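PDB 6Z34: CymD from Pseudomonas putida, which forms a FadL-family outer membrane channel for monoaromatic hydrocarbons, probably passing them by lateral diffusion during their uptake for biodegradation. Local coordinates for residues Val9-Gln14 with Ser429-Lys434. Residues are numbered along the deposited sequence; the frame is centred on the assembly and turned at random.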
ATOM      1  N   VAL A   9      -6.646   2.465   6.511  1.00 58.03           N
ATOM      2  CA  VAL A   9      -6.736   1.006   6.536  1.00 59.21           C
ATOM      3  C   VAL A   9      -8.101   0.609   7.088  1.00 56.08           C
ATOM      4  O   VAL A   9      -8.366   0.767   8.292  1.00 51.82           O
ATOM      5  CB  VAL A   9      -5.618   0.373   7.369  1.00 65.86           C
ATOM      6  CG1 VAL A   9      -5.620  -1.132   7.152  1.00 71.16           C
ATOM      7  CG2 VAL A   9      -4.276   0.962   6.991  1.00 70.21           C
ATOM      8  N   GLY A  10      -8.959   0.077   6.219  1.00 49.40           N
ATOM      9  CA  GLY A  10     -10.279  -0.374   6.612  1.00 51.45           C
ATOM     10  C   GLY A  10     -11.314   0.734   6.503  1.00 60.40           C
ATOM     11  O   GLY A  10     -10.976   1.914   6.352  1.00 57.21           O
ATOM     12  N   PRO A  11     -12.601   0.377   6.592  1.00 61.71           N
ATOM     13  CA  PRO A  11     -13.662   1.365   6.295  1.00 51.76           C
ATOM     14  C   PRO A  11     -13.821   2.450   7.341  1.00 52.71           C
ATOM     15  O   PRO A  11     -14.378   3.512   7.023  1.00 51.05           O
ATOM     16  CB  PRO A  11     -14.936   0.512   6.193  1.00 54.09           C
ATOM     17  CG  PRO A  11     -14.461  -0.928   6.158  1.00 58.91           C
ATOM     18  CD  PRO A  11     -13.144  -0.959   6.875  1.00 56.30           C
ATOM     19  N   VAL A  12     -13.371   2.228   8.573  1.00 49.26           N
ATOM     20  CA  VAL A  12     -13.559   3.240   9.610  1.00 57.50           C
ATOM     21  C   VAL A  12     -12.510   4.334   9.464  1.00 58.28           C
ATOM     22  O   VAL A  12     -12.822   5.536   9.503  1.00 46.64           O
ATOM     23  CB  VAL A  12     -13.502   2.587  11.005  1.00 59.95           C
ATOM     24  CG1 VAL A  12     -13.584   3.632  12.072  1.00 62.99           C
ATOM     25  CG2 VAL A  12     -14.620   1.541  11.180  1.00 59.50           C
ATOM     26  N   SER A  13     -11.250   3.927   9.314  1.00 45.18           N
ATOM     27  CA  SER A  13     -10.184   4.868   9.009  1.00 48.38           C
ATOM     28  C   SER A  13     -10.430   5.563   7.670  1.00 53.12           C
ATOM     29  O   SER A  13     -10.380   6.797   7.584  1.00 55.02           O
ATOM     30  CB  SER A  13      -8.860   4.121   9.013  1.00 46.70           C
ATOM     31  OG  SER A  13      -7.912   4.778   8.237  1.00 50.45           O
ATOM     32  N   GLN A  14     -10.729   4.795   6.613  1.00 49.30           N
ATOM     33  CA  GLN A  14     -10.936   5.418   5.302  1.00 49.66           C
ATOM     34  C   GLN A  14     -12.158   6.328   5.299  1.00 52.19           C
ATOM     35  O   GLN A  14     -12.158   7.365   4.636  1.00 57.47           O
ATOM     36  CB  GLN A  14     -11.073   4.358   4.203  1.00 53.93           C
ATOM     37  CG  GLN A  14      -9.768   3.683   3.790  1.00 61.72           C
ATOM     38  CD  GLN A  14      -9.969   2.597   2.742  1.00 69.73           C
ATOM     39  OE1 GLN A  14     -10.798   2.730   1.843  1.00 75.34           O
ATOM     40  NE2 GLN A  14      -9.215   1.514   2.862  1.00 68.23           N
ATOM     41  N   SER A 429     -14.977   0.555   0.430  1.00 63.30           N
ATOM     42  CA  SER A 429     -14.438  -0.279   1.493  1.00 57.35           C
ATOM     43  C   SER A 429     -15.580  -0.809   2.348  1.00 62.11           C
ATOM     44  O   SER A 429     -16.446  -0.049   2.797  1.00 59.46           O
ATOM     45  CB  SER A 429     -13.447   0.503   2.352  1.00 63.93           C
ATOM     46  OG  SER A 429     -12.619  -0.356   3.109  1.00 63.06           O
ATOM     47  N   ILE A 430     -15.571  -2.109   2.581  1.00 56.20           N
ATOM     48  CA  ILE A 430     -16.655  -2.769   3.279  1.00 58.39           C
ATOM     49  C   ILE A 430     -16.044  -3.852   4.159  1.00 57.50           C
ATOM     50  O   ILE A 430     -15.104  -4.538   3.751  1.00 55.68           O
ATOM     51  CB  ILE A 430     -17.679  -3.316   2.263  1.00 65.55           C
ATOM     52  CG1 ILE A 430     -18.836  -4.040   2.967  1.00 76.06           C
ATOM     53  CG2 ILE A 430     -16.996  -4.193   1.248  1.00 60.51           C
ATOM     54  CD1 ILE A 430     -19.898  -3.094   3.518  1.00 77.23           C
ATOM     55  N   SER A 431     -16.531  -3.963   5.394  1.00 60.11           N
ATOM     56  CA  SER A 431     -16.004  -4.972   6.302  1.00 60.90           C
ATOM     57  C   SER A 431     -17.101  -5.482   7.225  1.00 57.45           C
ATOM     58  O   SER A 431     -18.101  -4.810   7.479  1.00 60.17           O
ATOM     59  CB  SER A 431     -14.834  -4.442   7.136  1.00 55.13           C
ATOM     60  OG  SER A 431     -15.310  -3.682   8.227  1.00 75.31           O
ATOM     61  N   TYR A 432     -16.894  -6.693   7.713  1.00 54.26           N
ATOM     62  CA  TYR A 432     -17.771  -7.315   8.689  1.00 51.18           C
ATOM     63  C   TYR A 432     -16.913  -7.779   9.855  1.00 54.77           C
ATOM     64  O   TYR A 432     -15.853  -8.380   9.653  1.00 58.08           O
ATOM     65  CB  TYR A 432     -18.559  -8.494   8.085  1.00 52.65           C
ATOM     66  CG  TYR A 432     -19.184  -9.358   9.152  1.00 64.13           C
ATOM     67  CD1 TYR A 432     -18.576 -10.535   9.545  1.00 65.32           C
ATOM     68  CD2 TYR A 432     -20.347  -8.969   9.803  1.00 63.80           C
ATOM     69  CE1 TYR A 432     -19.111 -11.314  10.532  1.00 71.14           C
ATOM     70  CE2 TYR A 432     -20.905  -9.761  10.801  1.00 61.26           C
ATOM     71  CZ  TYR A 432     -20.273 -10.928  11.158  1.00 64.99           C
ATOM     72  OH  TYR A 432     -20.787 -11.732  12.139  1.00 68.90           O
ATOM     73  N   THR A 433     -17.368  -7.490  11.072  1.00 57.53           N
ATOM     74  CA  THR A 433     -16.665  -7.887  12.286  1.00 50.75           C
ATOM     75  C   THR A 433     -17.611  -8.683  13.164  1.00 55.81           C
ATOM     76  O   THR A 433     -18.719  -8.235  13.491  1.00 55.24           O
ATOM     77  CB  THR A 433     -16.105  -6.683  13.046  1.00 61.77           C
ATOM     78  OG1 THR A 433     -15.270  -5.904  12.159  1.00 66.44           O
ATOM     79  CG2 THR A 433     -15.320  -7.137  14.296  1.00 46.87           C
ATOM     80  N   LYS A 434     -17.174  -9.866  13.532  1.00 48.58           N
ATOM     81  CA  LYS A 434     -17.898 -10.715  14.444  1.00 46.06           C
ATOM     82  C   LYS A 434     -17.074 -10.755  15.716  1.00 59.31           C
ATOM     83  O   LYS A 434     -15.897 -11.139  15.684  1.00 54.46           O
ATOM     84  CB  LYS A 434     -18.105 -12.114  13.867  1.00 47.20           C
ATOM     85  CG  LYS A 434     -18.108 -13.200  14.934  1.00 58.36           C
ATOM     86  CD  LYS A 434     -19.359 -13.149  15.781  1.00 64.28           C
ATOM     87  CE  LYS A 434     -20.601 -13.614  15.066  1.00 66.09           C
ATOM     88  NZ  LYS A 434     -21.753 -13.543  16.016  1.00 74.01           N
TER
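Pro11 and Ser429 bring the short N-terminal helix against residues 429-434 of barrel strand 422-437, their CA atoms 5.1 Å apart and the N-to-C directions of these short segments 134° apart. The helix belongs to the N-terminal segment that, as in FadL channels, forms the hatch plugging the lumen; here it meets the inner wall of the β-barrel, an example of a plug held to its barrel by packing and by a shared wall carboxylate, Asp51. The pyrrolidine ring of Pro11 carries the packing. Its CG lies between two serine hydroxyls of the strand, 3.6 Å from Ser429 OG and 3.5 Å from Ser431 OG, while Ile430, between them in sequence, points away from the helix and packs on Met50. One turn on, the extended side chain of Gln14 reaches back to the wall, where its OE1 meets Ser429 CB at 3.5 Å. Asp51 of the adjacent strand 43-58 links the two segments: OD2 accepts from Gln14 NE2, and OD1 is hydrogen-bonded to Ser429 OG. With an alanine at Gln14, Asp51 OD2 would probably lose this amide partner and a gap would open beside Ser429. A chi1 of -162° turns Ser429 OG away from its backbone N and places it 3.6 Å from Pro11 N, a tertiary amide nitrogen with no hydrogen to donate.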